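Local coordinates for protein 3-isopropylmalate dehydratase small subunit (Campylobacter jejuni, PDB 3Q3W) that forms the small subunit of isopropylmalate isomerase, the enzyme that interconverts 2-isopropylmalate and 3-isopropylmalate through 2-isopropylmaleate in leucine biosynthesis, at residues R88-A91 with P92-L95; N21-T24 with D25-I28. All blocks are in the same frame, centred on the assembly; numbering follows the deposited sequence. Where two conformers were deposited one is given.

Interaction 1 (R88-A91 with P92-L95); sequences REHA and PWAL
Trp93, Ala94 and Leu95 turn their amides back to the carbonyls of Glu89, His90 and Ala91, so that the chain closes the opening turns of helix 90-98 with three successive i to i+4 bonds. The bond from Trp93 N to Glu89 O is weak at 3.3 Å, whereas Ala94 N reaches His90 O at 2.8 Å. Pro92 has no amide hydrogen to give; its CD instead packs against Glu89 O at 3.1 Å, a place in the first turn that a proline ring can fill without costing a helical bond.

The indole of Trp93 is the centre of the side-chain contact. With CG beside its backbone N (chi1 -61°), the ring lies back over the preceding turn, and Glu89 O sits above one face toward the rim. In the conformer given, one of two deposited, Glu89 runs alongside it, pointing the same way: its CG lies over the six-membered ring, 3.7 Å from the centroid, in a CH-pi contact. The carboxylate beyond follows the indole, the planes 20° apart, though with a second conformer this arrangement is not a fixed one. On the histidine side, Trp93 presents an edge. Its CZ3 stands over the centre of the His90 imidazole, 3.7 Å from NE2, in an edge-to-face pair with planes at 52°. The imidazole is held further by a hydrogen bond from NE2 to Leu34 O and by an edge-to-face contact with Phe41. Ala91 and Pro92 meet Phe112 of helix 110-118, while Arg88 extends away to Asp25.

This is the N-terminal end of the helix in the beta-alpha-beta unit of strand 73-78, helix 90-98 and strand 102-105, within the aconitase C-terminal domain family region.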
loop_
_atom_site.group_PDB
_atom_site.type_symbol
_atom_site.label_atom_id
_atom_site.label_comp_id
_atom_site.label_asym_id
_atom_site.label_seq_id
_atom_site.Cartn_x
_atom_site.Cartn_y
_atom_site.Cartn_z
ATOM N N ARG A 88 -11.625 6.871 -6.562
ATOM C CA ARG A 88 -12.135 6.681 -5.213
ATOM C C ARG A 88 -11.056 7.226 -4.313
ATOM O O ARG A 88 -10.092 6.526 -3.962
ATOM C CB ARG A 88 -12.402 5.200 -4.908
ATOM C CG ARG A 88 -13.188 5.027 -3.640
ATOM C CD ARG A 88 -13.747 3.684 -3.461
ATOM N NE ARG A 88 -14.841 3.375 -4.387
ATOM C CZ ARG A 88 -15.515 2.235 -4.356
ATOM N NH1 ARG A 88 -15.217 1.285 -3.426
ATOM N NH2 ARG A 88 -16.481 2.025 -5.249
ATOM N N GLU A 89 -11.189 8.485 -3.944
ATOM C CA GLU A 89 -10.206 9.123 -3.071
ATOM C C GLU A 89 -10.051 8.387 -1.742
ATOM O O GLU A 89 -8.963 8.313 -1.203
ATOM C CB GLU A 89 -10.547 10.592 -2.828
ATOM C CG GLU A 89 -11.827 10.823 -2.010
ATOM C CD GLU A 89 -12.579 12.105 -2.417
ATOM O OE1 GLU A 89 -13.818 12.082 -2.397
ATOM O OE2 GLU A 89 -11.922 13.110 -2.773
ATOM N N HIS A 90 -11.139 7.808 -1.246
ATOM C CA HIS A 90 -11.115 7.024 -0.013
ATOM C C HIS A 90 -10.170 5.794 -0.028
ATOM O O HIS A 90 -9.758 5.352 1.048
ATOM C CB HIS A 90 -12.511 6.527 0.336
ATOM C CG HIS A 90 -13.456 7.610 0.751
ATOM N ND1 HIS A 90 -14.076 8.429 -0.159
ATOM C CD2 HIS A 90 -13.927 7.972 1.965
ATOM C CE1 HIS A 90 -14.865 9.272 0.477
ATOM N NE2 HIS A 90 -14.817 8.996 1.762
ATOM N N ALA A 91 -9.865 5.239 -1.203
ATOM C CA ALA A 91 -9.013 4.065 -1.263
ATOM C C ALA A 91 -7.621 4.426 -0.770
ATOM O O ALA A 91 -7.159 3.863 0.211
ATOM C CB ALA A 91 -9.004 3.426 -2.701
ATOM N N PRO A 92 -6.960 5.431 -1.379
ATOM C CA PRO A 92 -5.707 5.898 -0.710
ATOM C C PRO A 92 -5.862 6.333 0.754
ATOM O O PRO A 92 -5.026 6.011 1.589
ATOM C CB PRO A 92 -5.251 7.088 -1.566
ATOM C CG PRO A 92 -5.871 6.861 -2.861
ATOM C CD PRO A 92 -7.197 6.159 -2.620
ATOM N N TRP A 93 -6.921 7.027 1.090
ATOM C CA TRP A 93 -7.153 7.387 2.488
ATOM C C TRP A 93 -7.197 6.186 3.466
ATOM O O TRP A 93 -6.619 6.245 4.544
ATOM C CB TRP A 93 -8.445 8.128 2.611
ATOM C CG TRP A 93 -8.519 9.423 1.846
ATOM C CD1 TRP A 93 -7.520 10.041 1.135
ATOM C CD2 TRP A 93 -9.659 10.272 1.755
ATOM N NE1 TRP A 93 -7.991 11.242 0.610
ATOM C CE2 TRP A 93 -9.292 11.399 0.986
ATOM C CE3 TRP A 93 -10.974 10.197 2.270
ATOM C CZ2 TRP A 93 -10.201 12.424 0.672
ATOM C CZ3 TRP A 93 -11.873 11.234 1.963
ATOM C CH2 TRP A 93 -11.466 12.328 1.190
ATOM N N ALA A 94 -7.932 5.141 3.107
ATOM C CA ALA A 94 -8.019 3.981 3.985
ATOM C C ALA A 94 -6.646 3.338 4.161
ATOM O O ALA A 94 -6.246 2.942 5.250
ATOM C CB ALA A 94 -9.029 2.993 3.422
ATOM N N LEU A 95 -5.903 3.246 3.073
ATOM C CA LEU A 95 -4.552 2.688 3.131
ATOM C C LEU A 95 -3.643 3.519 4.029
ATOM O O LEU A 95 -2.969 2.957 4.914
ATOM C CB LEU A 95 -3.965 2.566 1.693
ATOM C CG LEU A 95 -4.576 1.451 0.855
ATOM C CD1 LEU A 95 -4.575 1.718 -0.663
ATOM C CD2 LEU A 95 -3.893 0.105 1.195
#

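Interaction 2 (N21-T24 with D25-I28); sequences NIDT and DQII
Asp23 and Gln26 grip each other at the start of helix 24-27 in a capping box. As N-cap, Asp23 accepts the amide of Gln26 on OD1, with 2.9 Å between Gln26 N and Asp23 OD1. Its CG lies between the backbone N and the carbonyl carbon (chi1 68°), which swings the carboxylate over the first turn. Gln26 answers with its extended side chain: OE1 takes the amide of Asp23 at 3.3 Å from Asp23 N, the donor standing above the carbonyl plane. The two side chains cross at about a right angle, and Gln26 CG comes within 3.2 Å of Asp23 OD1.

Backbone bonds continue the turn, from Ile27 N to Asp23 O and from Ile28 N to Thr24 O. Ile28 then leaves helical geometry.

Water spans the acidic side. One molecule donates to Asp25 OD2 at 3.0 Å and weakly to Asp23 OD2; a second joins Thr24 OG1 (2.7 Å) to the same Asp25 OD2. The first, weakly held on the Asp23 side, may ease the proximity of the two carboxylates, where Asp23 OD1 and Asp25 OD2 are 4.4 Å apart. Asp25 OD1 is taken by Arg88.

The apolar contact is between Ile22 CG2 and Ile27 CG1, 3.9 Å apart, the side chains crossing steeply.

The short helix follows the loop after strand 9-17. Ile27 packs on Ala91 and Leu95 of helix 90-98, Ile28 lies on His90 and Ala94, and the backbone of Asn21, Ile22 and Thr24 bonds to Glu80, Gly83 and Ser84 in the loop after strand 73-78.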
loop_
_atom_site.group_PDB
_atom_site.type_symbol
_atom_site.label_atom_id
_atom_site.label_comp_id
_atom_site.label_asym_id
_atom_site.label_seq_id
_atom_site.Cartn_x
_atom_site.Cartn_y
_atom_site.Cartn_z
ATOM N N ASN A 21 -5.360 -7.302 -9.603
ATOM C CA ASN A 21 -6.530 -6.481 -9.803
ATOM C C ASN A 21 -7.270 -6.178 -8.487
ATOM O O ASN A 21 -8.500 -6.155 -8.490
ATOM C CB ASN A 21 -7.490 -7.176 -10.770
ATOM C CG ASN A 21 -6.799 -7.684 -11.993
ATOM O OD1 ASN A 21 -6.276 -6.904 -12.784
ATOM N ND2 ASN A 21 -6.771 -9.004 -12.158
ATOM N N ILE A 22 -6.543 -5.950 -7.382
ATOM C CA ILE A 22 -7.202 -5.507 -6.140
ATOM C C ILE A 22 -7.915 -4.194 -6.505
ATOM O O ILE A 22 -7.301 -3.243 -6.980
ATOM C CB ILE A 22 -6.241 -5.380 -4.942
ATOM C CG1 ILE A 22 -5.918 -6.769 -4.392
ATOM C CG2 ILE A 22 -6.847 -4.531 -3.784
ATOM C CD1 ILE A 22 -4.531 -6.900 -3.771
ATOM N N ASP A 23 -9.228 -4.200 -6.372
ATOM C CA ASP A 23 -10.024 -3.080 -6.784
ATOM C C ASP A 23 -10.478 -2.175 -5.616
ATOM O O ASP A 23 -10.337 -2.510 -4.440
ATOM C CB ASP A 23 -11.187 -3.575 -7.658
ATOM C CG ASP A 23 -12.194 -4.384 -6.900
ATOM O OD1 ASP A 23 -12.471 -4.038 -5.739
ATOM O OD2 ASP A 23 -12.762 -5.354 -7.473
ATOM N N THR A 24 -11.036 -1.029 -5.981
ATOM C CA THR A 24 -11.310 0.037 -5.062
ATOM C C THR A 24 -12.342 -0.440 -4.053
ATOM O O THR A 24 -12.278 -0.050 -2.895
ATOM C CB THR A 24 -11.706 1.370 -5.820
ATOM O OG1 THR A 24 -12.693 1.089 -6.822
ATOM C CG2 THR A 24 -10.501 1.993 -6.502
ATOM N N ASP A 25 -13.246 -1.326 -4.454
ATOM C CA ASP A 25 -14.193 -1.929 -3.505
ATOM C C ASP A 25 -13.591 -2.913 -2.512
ATOM O O ASP A 25 -14.107 -3.078 -1.400
ATOM C CB ASP A 25 -15.312 -2.682 -4.209
ATOM C CG ASP A 25 -16.238 -1.783 -4.948
ATOM O OD1 ASP A 25 -16.949 -0.977 -4.288
ATOM O OD2 ASP A 25 -16.263 -1.907 -6.193
ATOM N N GLN A 26 -12.549 -3.611 -2.919
ATOM C CA GLN A 26 -11.807 -4.439 -1.991
ATOM C C GLN A 26 -11.052 -3.563 -1.026
ATOM O O GLN A 26 -10.965 -3.886 0.137
ATOM C CB GLN A 26 -10.871 -5.378 -2.731
ATOM C CG GLN A 26 -11.605 -6.328 -3.653
ATOM C CD GLN A 26 -10.656 -7.326 -4.260
ATOM O OE1 GLN A 26 -10.205 -7.188 -5.382
ATOM N NE2 GLN A 26 -10.317 -8.306 -3.500
ATOM N N ILE A 27 -10.477 -2.482 -1.514
ATOM C CA ILE A 27 -9.740 -1.551 -0.646
ATOM C C ILE A 27 -10.688 -0.930 0.405
ATOM O O ILE A 27 -10.390 -0.923 1.580
ATOM C CB ILE A 27 -8.979 -0.455 -1.451
ATOM C CG1 ILE A 27 -7.903 -1.098 -2.341
ATOM C CG2 ILE A 27 -8.235 0.528 -0.496
ATOM C CD1 ILE A 27 -7.344 -0.189 -3.443
ATOM N N ILE A 28 -11.849 -0.442 -0.034
ATOM C CA ILE A 28 -12.809 0.145 0.887
ATOM C C ILE A 28 -14.164 0.168 0.223
ATOM O O ILE A 28 -14.344 0.832 -0.811
ATOM C CB ILE A 28 -12.394 1.602 1.372
ATOM C CG1 ILE A 28 -13.453 2.176 2.326
ATOM C CG2 ILE A 28 -12.023 2.521 0.185
ATOM C CD1 ILE A 28 -12.955 3.310 3.256
HETATM O O HOH W 1 -15.964 -4.389 -7.830
HETATM O O HOH W 2 -13.942 -1.054 -7.826
#

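How the interactions relate
Interaction 2 comes first along the chain, in the loop after strand 9-17 and the short helix 24-27; interaction 1 follows after strand 73-78, at the start of helix 90-98. Their centres are about 10 Å apart, and they touch directly. Arg88 NH1 forms a salt bridge with Asp25 OD1 at 3.0 Å, while Ala91 O packs on Ile27 CG2 at 3.6 Å. The start of helix 90-98 is thus joined to the short helix 24-27 by a salt bridge and by packing of Ile27, whose side chain also meets those of Ala91 and Leu95. Strands 9-17 and 73-78, which precede them, are parallel neighbours in the mixed sheet, so the two contacts tie adjacent connections together within the aconitase C-terminal domain family region.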